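PDB 3OH8: nucleoside-diphosphate sugar epimerase (SulA family) from Corynebacterium glutamicum, which probably epimerises nucleoside-diphosphate sugars with the help of a nicotinamide dinucleotide cofactor. Local coordinates for residues L29-F33 / S309-G313; F337-A341 / Y429-A435; F135-T139 / D347-R351; P147-T153 / G171-L177. All coordinates share one frame; numbering follows the deposited sequence.

Interaction 1: L29-F33 / S309-G313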
loop_
_atom_site.group_PDB
_atom_site.type_symbol
_atom_site.label_atom_id
_atom_site.label_comp_id
_atom_site.label_asym_id
_atom_site.label_seq_id
_atom_site.Cartn_x
_atom_site.Cartn_y
_atom_site.Cartn_z
ATOM N N LEU A 29 -0.892 1.607 8.661
ATOM C CA LEU A 29 -2.190 2.018 9.211
ATOM C C LEU A 29 -2.461 3.533 9.180
ATOM O O LEU A 29 -3.541 3.986 9.569
ATOM C CB LEU A 29 -2.369 1.472 10.642
ATOM C CG LEU A 29 -2.209 -0.039 10.785
ATOM C CD1 LEU A 29 -2.669 -0.503 12.197
ATOM C CD2 LEU A 29 -2.982 -0.771 9.679
ATOM N N THR A 30 -1.491 4.314 8.720
ATOM C CA THR A 30 -1.697 5.753 8.573
ATOM C C THR A 30 -2.634 6.007 7.387
ATOM O O THR A 30 -2.362 5.565 6.279
ATOM C CB THR A 30 -0.358 6.509 8.353
ATOM O OG1 THR A 30 0.473 6.356 9.508
ATOM C CG2 THR A 30 -0.608 7.999 8.129
ATOM N N PRO A 31 -3.755 6.706 7.622
ATOM C CA PRO A 31 -4.731 6.933 6.547
ATOM C C PRO A 31 -4.147 7.787 5.407
ATOM O O PRO A 31 -3.580 8.855 5.652
ATOM C CB PRO A 31 -5.866 7.697 7.253
ATOM C CG PRO A 31 -5.704 7.383 8.708
ATOM C CD PRO A 31 -4.224 7.210 8.927
ATOM N N PRO A 32 -4.294 7.321 4.160
ATOM C CA PRO A 32 -3.752 8.073 3.020
ATOM C C PRO A 32 -4.497 9.381 2.805
ATOM O O PRO A 32 -3.963 10.269 2.148
ATOM C CB PRO A 32 -4.014 7.149 1.816
ATOM C CG PRO A 32 -4.401 5.826 2.383
ATOM C CD PRO A 32 -4.941 6.067 3.750
ATOM N N PHE A 33 -5.706 9.498 3.351
ATOM C CA PHE A 33 -6.557 10.643 3.066
ATOM C C PHE A 33 -6.409 11.707 4.138
ATOM O O PHE A 33 -7.181 12.666 4.204
ATOM C CB PHE A 33 -8.012 10.200 2.950
ATOM C CG PHE A 33 -8.445 9.248 4.042
ATOM C CD1 PHE A 33 -8.365 7.875 3.856
ATOM C CD2 PHE A 33 -8.925 9.732 5.259
ATOM C CE1 PHE A 33 -8.761 6.994 4.853
ATOM C CE2 PHE A 33 -9.317 8.859 6.266
ATOM C CZ PHE A 33 -9.239 7.488 6.065
ATOM N N SER A 309 -4.276 5.834 -5.113
ATOM C CA SER A 309 -3.848 6.059 -3.736
ATOM C C SER A 309 -4.409 7.379 -3.243
ATOM O O SER A 309 -4.457 8.362 -3.990
ATOM C CB SER A 309 -2.320 6.087 -3.647
ATOM O OG SER A 309 -1.897 6.666 -2.424
ATOM N N GLY A 310 -4.816 7.407 -1.980
ATOM C CA GLY A 310 -5.301 8.638 -1.385
ATOM C C GLY A 310 -4.190 9.655 -1.189
ATOM O O GLY A 310 -4.446 10.850 -1.081
ATOM N N ARG A 311 -2.943 9.206 -1.138
ATOM C CA ARG A 311 -1.886 10.148 -0.785
ATOM C C ARG A 311 -1.025 10.652 -1.943
ATOM O O ARG A 311 -0.124 11.456 -1.731
ATOM C CB ARG A 311 -1.007 9.630 0.359
ATOM C CG ARG A 311 -0.384 8.280 0.147
ATOM C CD ARG A 311 0.686 8.009 1.210
ATOM N NE ARG A 311 0.144 7.923 2.567
ATOM C CZ ARG A 311 -0.301 6.800 3.125
ATOM N NH1 ARG A 311 -0.290 5.669 2.432
ATOM N NH2 ARG A 311 -0.758 6.806 4.376
ATOM N N GLY A 312 -1.299 10.213 -3.162
ATOM C CA GLY A 312 -0.482 10.681 -4.266
ATOM C C GLY A 312 -0.933 10.077 -5.561
ATOM O O GLY A 312 -1.864 9.287 -5.578
ATOM N N GLY A 313 -0.276 10.445 -6.656
ATOM C CA GLY A 313 -0.618 9.878 -7.942
ATOM C C GLY A 313 -1.884 10.491 -8.491
ATOM O O GLY A 313 -2.282 11.578 -8.067
HETATM O O HOH W 1 -1.098 3.588 4.459
HETATM O O HOH W 2 -1.056 9.693 4.928
#

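Interaction 2: F337-A341 / Y429-A435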
loop_
_atom_site.group_PDB
_atom_site.type_symbol
_atom_site.label_atom_id
_atom_site.label_comp_id
_atom_site.label_asym_id
_atom_site.label_seq_id
_atom_site.Cartn_x
_atom_site.Cartn_y
_atom_site.Cartn_z
ATOM N N PHE A 337 -10.276 2.925 -18.677
ATOM C CA PHE A 337 -9.369 3.351 -17.628
ATOM C C PHE A 337 -8.841 2.099 -16.927
ATOM O O PHE A 337 -9.589 1.387 -16.271
ATOM C CB PHE A 337 -10.119 4.258 -16.642
ATOM C CG PHE A 337 -9.263 4.810 -15.541
ATOM C CD1 PHE A 337 -8.114 5.520 -15.828
ATOM C CD2 PHE A 337 -9.623 4.629 -14.211
ATOM C CE1 PHE A 337 -7.327 6.033 -14.812
ATOM C CE2 PHE A 337 -8.844 5.140 -13.189
ATOM C CZ PHE A 337 -7.692 5.844 -13.487
ATOM N N SER A 338 -7.554 1.831 -17.105
ATOM C CA SER A 338 -6.910 0.646 -16.549
ATOM C C SER A 338 -6.275 1.003 -15.194
ATOM O O SER A 338 -5.235 1.677 -15.134
ATOM C CB SER A 338 -5.867 0.133 -17.544
ATOM O OG SER A 338 -5.064 -0.888 -16.994
ATOM N N TRP A 339 -6.923 0.568 -14.113
ATOM C CA TRP A 339 -6.608 1.047 -12.764
ATOM C C TRP A 339 -6.304 -0.117 -11.837
ATOM O O TRP A 339 -6.708 -1.242 -12.097
ATOM C CB TRP A 339 -7.803 1.803 -12.186
ATOM C CG TRP A 339 -8.979 0.904 -11.975
ATOM C CD1 TRP A 339 -9.924 0.567 -12.899
ATOM C CD2 TRP A 339 -9.329 0.202 -10.770
ATOM N NE1 TRP A 339 -10.839 -0.303 -12.348
ATOM C CE2 TRP A 339 -10.502 -0.539 -11.038
ATOM C CE3 TRP A 339 -8.766 0.125 -9.492
ATOM C CZ2 TRP A 339 -11.123 -1.350 -10.076
ATOM C CZ3 TRP A 339 -9.385 -0.678 -8.530
ATOM C CH2 TRP A 339 -10.552 -1.400 -8.831
ATOM N N ILE A 340 -5.603 0.170 -10.744
ATOM C CA ILE A 340 -5.437 -0.806 -9.671
ATOM C C ILE A 340 -5.326 -0.073 -8.323
ATOM O O ILE A 340 -4.732 1.001 -8.238
ATOM C CB ILE A 340 -4.194 -1.706 -9.914
ATOM C CG1 ILE A 340 -4.114 -2.798 -8.832
ATOM C CG2 ILE A 340 -2.911 -0.848 -9.992
ATOM C CD1 ILE A 340 -3.104 -3.907 -9.120
ATOM N N ALA A 341 -5.934 -0.630 -7.283
ATOM C CA ALA A 341 -5.838 -0.031 -5.947
ATOM C C ALA A 341 -4.400 -0.181 -5.506
ATOM O O ALA A 341 -3.758 -1.191 -5.811
ATOM C CB ALA A 341 -6.784 -0.735 -4.980
ATOM N N TYR A 429 -9.444 -5.258 -3.878
ATOM C CA TYR A 429 -10.495 -4.422 -4.450
ATOM C C TYR A 429 -10.709 -4.735 -5.925
ATOM O O TYR A 429 -9.906 -4.367 -6.779
ATOM C CB TYR A 429 -10.163 -2.948 -4.242
ATOM C CG TYR A 429 -9.849 -2.657 -2.802
ATOM C CD1 TYR A 429 -10.870 -2.553 -1.862
ATOM C CD2 TYR A 429 -8.530 -2.539 -2.368
ATOM C CE1 TYR A 429 -10.589 -2.319 -0.518
ATOM C CE2 TYR A 429 -8.238 -2.295 -1.033
ATOM C CZ TYR A 429 -9.280 -2.197 -0.115
ATOM O OH TYR A 429 -9.015 -1.968 1.200
ATOM N N THR A 430 -11.791 -5.440 -6.220
ATOM C CA THR A 430 -12.112 -5.766 -7.603
ATOM C C THR A 430 -12.901 -4.622 -8.253
ATOM O O THR A 430 -12.907 -4.474 -9.477
ATOM C CB THR A 430 -12.916 -7.088 -7.693
ATOM O OG1 THR A 430 -14.061 -7.000 -6.844
ATOM C CG2 THR A 430 -12.070 -8.268 -7.226
ATOM N N ASP A 431 -13.561 -3.810 -7.431
ATOM C CA ASP A 431 -14.408 -2.734 -7.945
ATOM C C ASP A 431 -13.864 -1.366 -7.565
ATOM O O ASP A 431 -13.527 -1.122 -6.409
ATOM C CB ASP A 431 -15.836 -2.876 -7.417
ATOM C CG ASP A 431 -16.358 -4.290 -7.538
ATOM O OD1 ASP A 431 -16.222 -4.883 -8.633
ATOM O OD2 ASP A 431 -16.901 -4.808 -6.534
ATOM N N ILE A 432 -13.807 -0.468 -8.540
ATOM C CA ILE A 432 -13.157 0.816 -8.330
ATOM C C ILE A 432 -13.827 1.676 -7.251
ATOM O O ILE A 432 -13.152 2.403 -6.526
ATOM C CB ILE A 432 -13.050 1.607 -9.650
ATOM C CG1 ILE A 432 -12.066 2.766 -9.483
ATOM C CG2 ILE A 432 -14.428 2.075 -10.106
ATOM C CD1 ILE A 432 -11.660 3.414 -10.787
ATOM N N GLY A 433 -15.150 1.586 -7.152
ATOM C CA GLY A 433 -15.883 2.238 -6.081
ATOM C C GLY A 433 -15.384 1.810 -4.715
ATOM O O GLY A 433 -15.187 2.636 -3.830
ATOM N N ALA A 434 -15.163 0.516 -4.538
ATOM C CA ALA A 434 -14.641 0.019 -3.268
ATOM C C ALA A 434 -13.188 0.442 -3.017
ATOM O O ALA A 434 -12.812 0.704 -1.880
ATOM C CB ALA A 434 -14.777 -1.494 -3.186
ATOM N N ALA A 435 -12.372 0.493 -4.070
ATOM C CA ALA A 435 -10.987 0.945 -3.930
ATOM C C ALA A 435 -10.940 2.411 -3.517
ATOM O O ALA A 435 -10.167 2.806 -2.641
ATOM C CB ALA A 435 -10.226 0.747 -5.239
HETATM O O HOH W 3 -7.364 -3.239 -7.255
#

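Interaction 3: F135-T139 / D347-R351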
loop_
_atom_site.group_PDB
_atom_site.type_symbol
_atom_site.label_atom_id
_atom_site.label_comp_id
_atom_site.label_asym_id
_atom_site.label_seq_id
_atom_site.Cartn_x
_atom_site.Cartn_y
_atom_site.Cartn_z
ATOM N N PHE A 135 -3.682 -11.060 3.565
ATOM C CA PHE A 135 -2.742 -11.168 2.462
ATOM C C PHE A 135 -1.528 -11.981 2.877
ATOM O O PHE A 135 -1.076 -12.855 2.135
ATOM C CB PHE A 135 -2.236 -9.801 1.969
ATOM C CG PHE A 135 -1.037 -9.926 1.054
ATOM C CD1 PHE A 135 -1.203 -10.327 -0.265
ATOM C CD2 PHE A 135 0.245 -9.737 1.530
ATOM C CE1 PHE A 135 -0.113 -10.497 -1.104
ATOM C CE2 PHE A 135 1.344 -9.903 0.700
ATOM C CZ PHE A 135 1.163 -10.281 -0.623
ATOM N N LEU A 136 -0.965 -11.663 4.040
ATOM C CA LEU A 136 0.212 -12.405 4.502
ATOM C C LEU A 136 -0.111 -13.891 4.653
ATOM O O LEU A 136 0.725 -14.745 4.373
ATOM C CB LEU A 136 0.743 -11.833 5.818
ATOM C CG LEU A 136 1.310 -10.405 5.727
ATOM C CD1 LEU A 136 1.485 -9.845 7.127
ATOM C CD2 LEU A 136 2.629 -10.373 4.959
ATOM N N SER A 137 -1.329 -14.187 5.100
ATOM C CA SER A 137 -1.760 -15.567 5.327
ATOM C C SER A 137 -1.865 -16.343 4.003
ATOM O O SER A 137 -1.304 -17.436 3.868
ATOM C CB SER A 137 -3.110 -15.574 6.045
ATOM O OG SER A 137 -3.586 -16.895 6.238
ATOM N N ARG A 138 -2.570 -15.770 3.024
ATOM C CA ARG A 138 -2.641 -16.359 1.682
ATOM C C ARG A 138 -1.244 -16.573 1.120
ATOM O O ARG A 138 -0.946 -17.605 0.511
ATOM C CB ARG A 138 -3.396 -15.439 0.713
ATOM C CG ARG A 138 -4.854 -15.234 1.050
ATOM C CD ARG A 138 -5.597 -14.548 -0.099
ATOM N NE ARG A 138 -5.126 -13.192 -0.426
ATOM C CZ ARG A 138 -5.593 -12.089 0.148
ATOM N NH1 ARG A 138 -6.498 -12.168 1.123
ATOM N NH2 ARG A 138 -5.142 -10.903 -0.228
ATOM N N THR A 139 -0.386 -15.581 1.307
ATOM C CA THR A 139 0.948 -15.629 0.706
ATOM C C THR A 139 1.825 -16.690 1.372
ATOM O O THR A 139 2.709 -17.260 0.734
ATOM C CB THR A 139 1.621 -14.253 0.788
ATOM O OG1 THR A 139 0.808 -13.298 0.088
ATOM C CG2 THR A 139 3.020 -14.298 0.182
ATOM N N ASP A 347 0.599 -5.770 -3.134
ATOM C CA ASP A 347 0.358 -7.213 -2.985
ATOM C C ASP A 347 1.005 -7.984 -4.130
ATOM O O ASP A 347 1.618 -9.038 -3.928
ATOM C CB ASP A 347 -1.135 -7.536 -2.945
ATOM C CG ASP A 347 -1.760 -7.287 -1.573
ATOM O OD1 ASP A 347 -1.055 -6.817 -0.648
ATOM O OD2 ASP A 347 -2.966 -7.562 -1.428
ATOM N N ILE A 348 0.849 -7.460 -5.347
ATOM C CA ILE A 348 1.376 -8.140 -6.531
ATOM C C ILE A 348 2.899 -8.137 -6.520
ATOM O O ILE A 348 3.527 -9.155 -6.807
ATOM C CB ILE A 348 0.788 -7.533 -7.823
ATOM C CG1 ILE A 348 -0.693 -7.928 -7.928
ATOM C CG2 ILE A 348 1.534 -8.031 -9.042
ATOM C CD1 ILE A 348 -1.507 -7.078 -8.912
ATOM N N TYR A 349 3.503 -7.010 -6.163
ATOM C CA TYR A 349 4.960 -6.981 -6.025
ATOM C C TYR A 349 5.432 -7.975 -4.971
ATOM O O TYR A 349 6.372 -8.747 -5.187
ATOM C CB TYR A 349 5.446 -5.569 -5.665
ATOM C CG TYR A 349 5.715 -4.717 -6.900
ATOM C CD1 TYR A 349 6.888 -4.873 -7.630
ATOM C CD2 TYR A 349 4.804 -3.745 -7.314
ATOM C CE1 TYR A 349 7.143 -4.086 -8.767
ATOM C CE2 TYR A 349 5.047 -2.963 -8.439
ATOM C CZ TYR A 349 6.212 -3.146 -9.165
ATOM O OH TYR A 349 6.452 -2.365 -10.282
ATOM N N TYR A 350 4.773 -7.926 -3.819
ATOM C CA TYR A 350 5.130 -8.762 -2.678
ATOM C C TYR A 350 5.028 -10.223 -3.090
ATOM O O TYR A 350 5.973 -10.994 -2.911
ATOM C CB TYR A 350 4.195 -8.418 -1.513
ATOM C CG TYR A 350 4.582 -8.950 -0.151
ATOM C CD1 TYR A 350 4.874 -10.288 0.042
ATOM C CD2 TYR A 350 4.602 -8.104 0.960
ATOM C CE1 TYR A 350 5.205 -10.776 1.317
ATOM C CE2 TYR A 350 4.927 -8.574 2.224
ATOM C CZ TYR A 350 5.226 -9.913 2.395
ATOM O OH TYR A 350 5.548 -10.375 3.654
ATOM N N ARG A 351 3.900 -10.596 -3.693
ATOM C CA ARG A 351 3.754 -11.945 -4.209
ATOM C C ARG A 351 4.860 -12.313 -5.198
ATOM O O ARG A 351 5.421 -13.412 -5.128
ATOM C CB ARG A 351 2.383 -12.150 -4.870
ATOM C CG ARG A 351 2.191 -13.586 -5.315
ATOM C CD ARG A 351 0.844 -13.876 -5.968
ATOM N NE ARG A 351 0.823 -15.283 -6.350
ATOM C CZ ARG A 351 -0.267 -16.029 -6.474
ATOM N NH1 ARG A 351 -1.469 -15.507 -6.277
ATOM N NH2 ARG A 351 -0.137 -17.315 -6.783
HETATM O O HOH W 4 -3.738 -9.829 -2.631
#

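Interaction 4: P147-T153 / G171-L177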
loop_
_atom_site.group_PDB
_atom_site.type_symbol
_atom_site.label_atom_id
_atom_site.label_comp_id
_atom_site.label_asym_id
_atom_site.label_seq_id
_atom_site.Cartn_x
_atom_site.Cartn_y
_atom_site.Cartn_z
ATOM N N PRO A 147 12.268 -15.303 6.100
ATOM C CA PRO A 147 12.494 -13.910 5.687
ATOM C C PRO A 147 13.494 -13.821 4.541
ATOM O O PRO A 147 14.493 -14.539 4.529
ATOM C CB PRO A 147 13.081 -13.264 6.945
ATOM C CG PRO A 147 12.597 -14.145 8.087
ATOM C CD PRO A 147 12.602 -15.532 7.521
ATOM N N LEU A 148 13.214 -12.948 3.582
ATOM C CA LEU A 148 14.142 -12.682 2.498
ATOM C C LEU A 148 14.721 -11.301 2.692
ATOM O O LEU A 148 14.158 -10.491 3.419
ATOM C CB LEU A 148 13.416 -12.734 1.150
ATOM C CG LEU A 148 12.877 -14.106 0.754
ATOM C CD1 LEU A 148 11.907 -13.969 -0.409
ATOM C CD2 LEU A 148 14.037 -15.045 0.413
ATOM N N THR A 149 15.846 -11.042 2.037
ATOM C CA THR A 149 16.368 -9.690 1.949
ATOM C C THR A 149 16.122 -9.185 0.535
ATOM O O THR A 149 16.524 -9.818 -0.442
ATOM C CB THR A 149 17.872 -9.627 2.271
ATOM O OG1 THR A 149 18.099 -10.192 3.566
ATOM C CG2 THR A 149 18.364 -8.179 2.262
ATOM N N VAL A 150 15.479 -8.030 0.447
ATOM C CA VAL A 150 14.986 -7.496 -0.809
ATOM C C VAL A 150 15.604 -6.120 -1.044
ATOM O O VAL A 150 15.372 -5.186 -0.270
ATOM C CB VAL A 150 13.436 -7.365 -0.745
ATOM C CG1 VAL A 150 12.878 -6.950 -2.078
ATOM C CG2 VAL A 150 12.803 -8.674 -0.308
ATOM N N ALA A 151 16.421 -6.003 -2.086
ATOM C CA ALA A 151 16.937 -4.698 -2.478
ATOM C C ALA A 151 15.862 -4.013 -3.302
ATOM O O ALA A 151 15.244 -4.647 -4.160
ATOM C CB ALA A 151 18.227 -4.845 -3.298
ATOM N N ILE A 152 15.631 -2.728 -3.046
ATOM C CA ILE A 152 14.580 -1.990 -3.739
ATOM C C ILE A 152 15.037 -0.612 -4.192
ATOM O O ILE A 152 15.549 0.157 -3.394
ATOM C CB ILE A 152 13.349 -1.810 -2.825
ATOM C CG1 ILE A 152 12.864 -3.160 -2.292
ATOM C CG2 ILE A 152 12.221 -1.129 -3.569
ATOM C CD1 ILE A 152 11.511 -3.079 -1.568
ATOM N N THR A 153 14.865 -0.310 -5.479
ATOM C CA THR A 153 15.004 1.056 -5.965
ATOM C C THR A 153 13.621 1.679 -5.991
ATOM O O THR A 153 12.619 0.977 -6.085
ATOM C CB THR A 153 15.578 1.136 -7.420
ATOM O OG1 THR A 153 14.611 0.640 -8.348
ATOM C CG2 THR A 153 16.881 0.322 -7.563
ATOM N N GLY A 171 8.136 -9.235 8.029
ATOM C CA GLY A 171 9.323 -9.820 8.635
ATOM C C GLY A 171 10.497 -9.969 7.687
ATOM O O GLY A 171 11.509 -10.569 8.047
ATOM N N HIS A 172 10.367 -9.441 6.469
ATOM C CA HIS A 172 11.476 -9.443 5.525
ATOM C C HIS A 172 12.371 -8.237 5.718
ATOM O O HIS A 172 11.957 -7.242 6.306
ATOM C CB HIS A 172 10.961 -9.473 4.088
ATOM C CG HIS A 172 10.080 -10.644 3.801
ATOM N ND1 HIS A 172 10.582 -11.908 3.584
ATOM C CD2 HIS A 172 8.734 -10.746 3.712
ATOM C CE1 HIS A 172 9.580 -12.742 3.362
ATOM N NE2 HIS A 172 8.449 -12.063 3.434
ATOM N N GLU A 173 13.597 -8.323 5.211
ATOM C CA GLU A 173 14.526 -7.197 5.304
ATOM C C GLU A 173 14.578 -6.465 3.975
ATOM O O GLU A 173 14.632 -7.096 2.922
ATOM C CB GLU A 173 15.930 -7.675 5.667
ATOM C CG GLU A 173 16.015 -8.391 7.004
ATOM C CD GLU A 173 15.780 -7.458 8.178
ATOM O OE1 GLU A 173 16.368 -6.352 8.182
ATOM O OE2 GLU A 173 15.013 -7.832 9.096
ATOM N N VAL A 174 14.555 -5.142 4.032
ATOM C CA VAL A 174 14.641 -4.320 2.832
ATOM C C VAL A 174 15.963 -3.561 2.815
ATOM O O VAL A 174 16.332 -2.927 3.801
ATOM C CB VAL A 174 13.473 -3.309 2.751
ATOM C CG1 VAL A 174 13.637 -2.386 1.541
ATOM C CG2 VAL A 174 12.155 -4.044 2.665
ATOM N N ILE A 175 16.691 -3.662 1.709
ATOM C CA ILE A 175 17.833 -2.794 1.485
ATOM C C ILE A 175 17.423 -1.729 0.484
ATOM O O ILE A 175 17.211 -2.018 -0.691
ATOM C CB ILE A 175 19.044 -3.547 0.928
ATOM C CG1 ILE A 175 19.451 -4.683 1.872
ATOM C CG2 ILE A 175 20.198 -2.572 0.733
ATOM C CD1 ILE A 175 20.499 -5.622 1.272
ATOM N N GLN A 176 17.296 -0.496 0.957
ATOM C CA GLN A 176 16.848 0.581 0.098
ATOM C C GLN A 176 18.020 1.129 -0.711
ATOM O O GLN A 176 19.046 1.542 -0.142
ATOM C CB GLN A 176 16.180 1.681 0.924
ATOM C CG GLN A 176 14.883 1.234 1.593
ATOM C CD GLN A 176 14.302 2.283 2.523
ATOM O OE1 GLN A 176 14.193 2.060 3.729
ATOM N NE2 GLN A 176 13.925 3.430 1.968
ATOM N N LEU A 177 17.879 1.085 -2.034
ATOM C CA LEU A 177 18.888 1.653 -2.931
ATOM C C LEU A 177 18.441 3.051 -3.297
ATOM O O LEU A 177 17.491 3.217 -4.054
ATOM C CB LEU A 177 19.042 0.797 -4.198
ATOM C CG LEU A 177 19.169 -0.708 -3.902
ATOM C CD1 LEU A 177 19.247 -1.569 -5.174
ATOM C CD2 LEU A 177 20.355 -0.988 -2.978
#

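Interaction 1: L29-F33 / S309-G313
Pro32 and Gly310 bring two loops together with their CA atoms 4.7 Å apart, neither segment forming a regular helix or strand. Without a side chain on Gly310, the Pro32 ring can settle on the bare backbone, its CB 3.8 Å from Gly310 CA. The second loop is shaped by an ST turn, in which Arg311 N donates to Ser309 OG over 3.0 Å, while Glu439 of helix 432-440 accepts from Gly310 N. The contact joins two domains: segment 309-313 follows strand 298-308 of the Rossmann-like sheet, and segment 29-33 belongs to the N-terminal part, whose seven-stranded antiparallel sheet and long helix 119-139 are consistent with a helix-grip fold. Across this seam reaches Arg311. Its CG lies between the backbone N and the carbonyl carbon (chi1 55°), and a bend at chi3 lays the guanidinium against Pro32, with Pro32 CA over one face, 3.5 Å from NH2. NH2 then donates to Thr30 O at 2.8 Å, in a bent bond (133°) that leaves the guanidinium near its own plane but approaches the carbonyl from above. Two waters sit at the guanidinium edge: one accepts from NH1 and lies 3.0 Å from Thr30 O, the other accepts from NH2 and lies 2.8 Å from Pro31 O. Thr30 OG1 is bonded separately to Val26 O.

Interaction 2: F337-A341 / Y429-A435
Trp339 lies flat beneath the start of helix 432-440, with Ile432 resting on one face of its indole. This is a strand-to-helix contact: strand 336-341 belongs to the mixed sheet of the Rossmann-like domain, and segment 429-435 comes from the region assigned to the DUF1731 family, here folded against that sheet. The side chain leaves CB with CG between the backbone N and the carbonyl carbon (chi1 65°), a torsion that swings the ring system over toward the helix. CG is the first ring atom to meet it, 3.9 Å from Ile432 CD1, and CD1 of the indole touches the same methyl. NE1 donates outside the pair, to Asn368 O. At the ring fusion, CE2 lies 3.6 Å from Ile432 CB, which stands 3.8 Å from the centroid of the Trp339 six-membered ring and 24° off its normal, a CH-pi contact. Farther out the indole slips under the first turn of backbone: CZ2 approaches Ile432 N to 3.2 Å, with Thr430 O near the ring plane at its edge. CH2 reaches the same nitrogen, and CZ3 closes on Ala435 CB at 3.7 Å. Two smaller contacts flank the indole. Phe337 turns its ring edge to the CD1 methyl of Ile432, while Ala341 CB touches both Ala435 CB and the Tyr429 ring, 3.6 Å from Tyr429 CD2. The polar link is a water that accepts from Ala341 N at 3.0 Å and donates to Tyr429 O at 2.8 Å.

Interaction 3: F135-T139 / D347-R351
Phe135 sets its ring against both Asp347 and Tyr350 where helices 119-139 and 342-354, running in roughly the same direction, pass with their local axes 11.3 Å apart. With CG anti to the backbone N (chi1 167°), the ring projects across the interface and does two things at once. One face stacks on the Asp347 carboxylate, the planes only 11° apart and Phe135 CD1 3.4 Å from Asp347 CG. Its edge, led by CE2, points into the face of Tyr350 in a T-shaped pair with centroids 5.0 Å apart and planes at 80°. Leu136, one residue on, brings CD2 to 3.2 Å from Tyr350 OH, across the outer end of the phenol. Arg138 turns its guanidinium back over Phe135 CA; its NH2 is 4.2 Å from Asp347 OD2, beyond a salt bridge, but a water accepts from Arg138 NH2 at 3.0 Å and donates to Asp347 OD2 at 2.7 Å. Thr139 completes the turn: OG1 donates to Phe135 O over 2.8 Å, sharing that carbonyl with Thr139 N from the opposite face, and lies over the Phe135 face turned away from Asp347. The contact thus couples the N-terminal domain to the Rossmann-like one through an aromatic ring laid on a buried carboxylate. Arg428 in a salt bridge, Gln166 and the water all serve that carboxylate, an environment that would probably favour its charged form.

Interaction 4: P147-T153 / G171-L177
Ile152 and Val174 meet on one face of a parallel strand pair, Ile152 CD1 lying 3.8 Å from Val174 CG1. The strands 149-153 and 173-178, with helix 158-169 between them, form a beta-alpha-beta unit of the Rossmann fold; both side chains pack on that helix through Thr164 and Leu167. In relatives, the loop after the first strand carries the glycine-rich dinucleotide-binding motif, and the sequence here is consistent with it. On the other face, Ala151 CB touches Leu177 CD1 at 3.9 Å, with Leu205 of strand 204-207 against both residues. Toward the start of the strands the Thr149 methyl CG2 presses on Ile175 CD1 at 3.5 Å, tighter than usual for two carbons. The backbones between the faces are joined in regular parallel alternation: Val150 N donates to Glu173 O at 2.8 Å and Val150 O accepts from Ile175 N, also at 2.8 Å. Ile152 then repeats the pattern with Ile175 O and Leu177 N. A CA-H...O contact reinforces it, Ala151 CA standing 3.2 Å from Ile175 O. At the start of the strands the ladder opens with Glu173 N donating to Leu148 O over 2.9 Å; just before it the His172 side chain takes the place of a backbone acceptor. Its CG is anti to the carbonyl carbon (chi1 -57°), which turns the imidazole back toward Leu148. Leu148 N donates to His172 ND1 over 2.8 Å, nearly straight at 168° and within 1° of the ring plane.

How the interactions relate
Interactions 2, 3 and 4 form a chain of touching neighbours. Ile340 CD1 of interaction 2 meets Ile348 CD1 of interaction 3 at 3.6 Å, where strand 336-341 passes into helix 342-354, and Tyr350 OH of interaction 3 lies 3.2 Å from His172 CD2 of interaction 4. Interactions 2 and 4 reach the same mixed sheet with centres about 28 Å apart, on opposite sides of the chain's centre. Interactions 1 and 3 both bind the N-terminal domain to the Rossmann-like one, about 20 Å apart between centres. Interaction 1 approaches interaction 2 to about 6 Å between nearest atoms, and helix 432-440 serves both. Interaction 4 adjoins the presumed dinucleotide-binding loop.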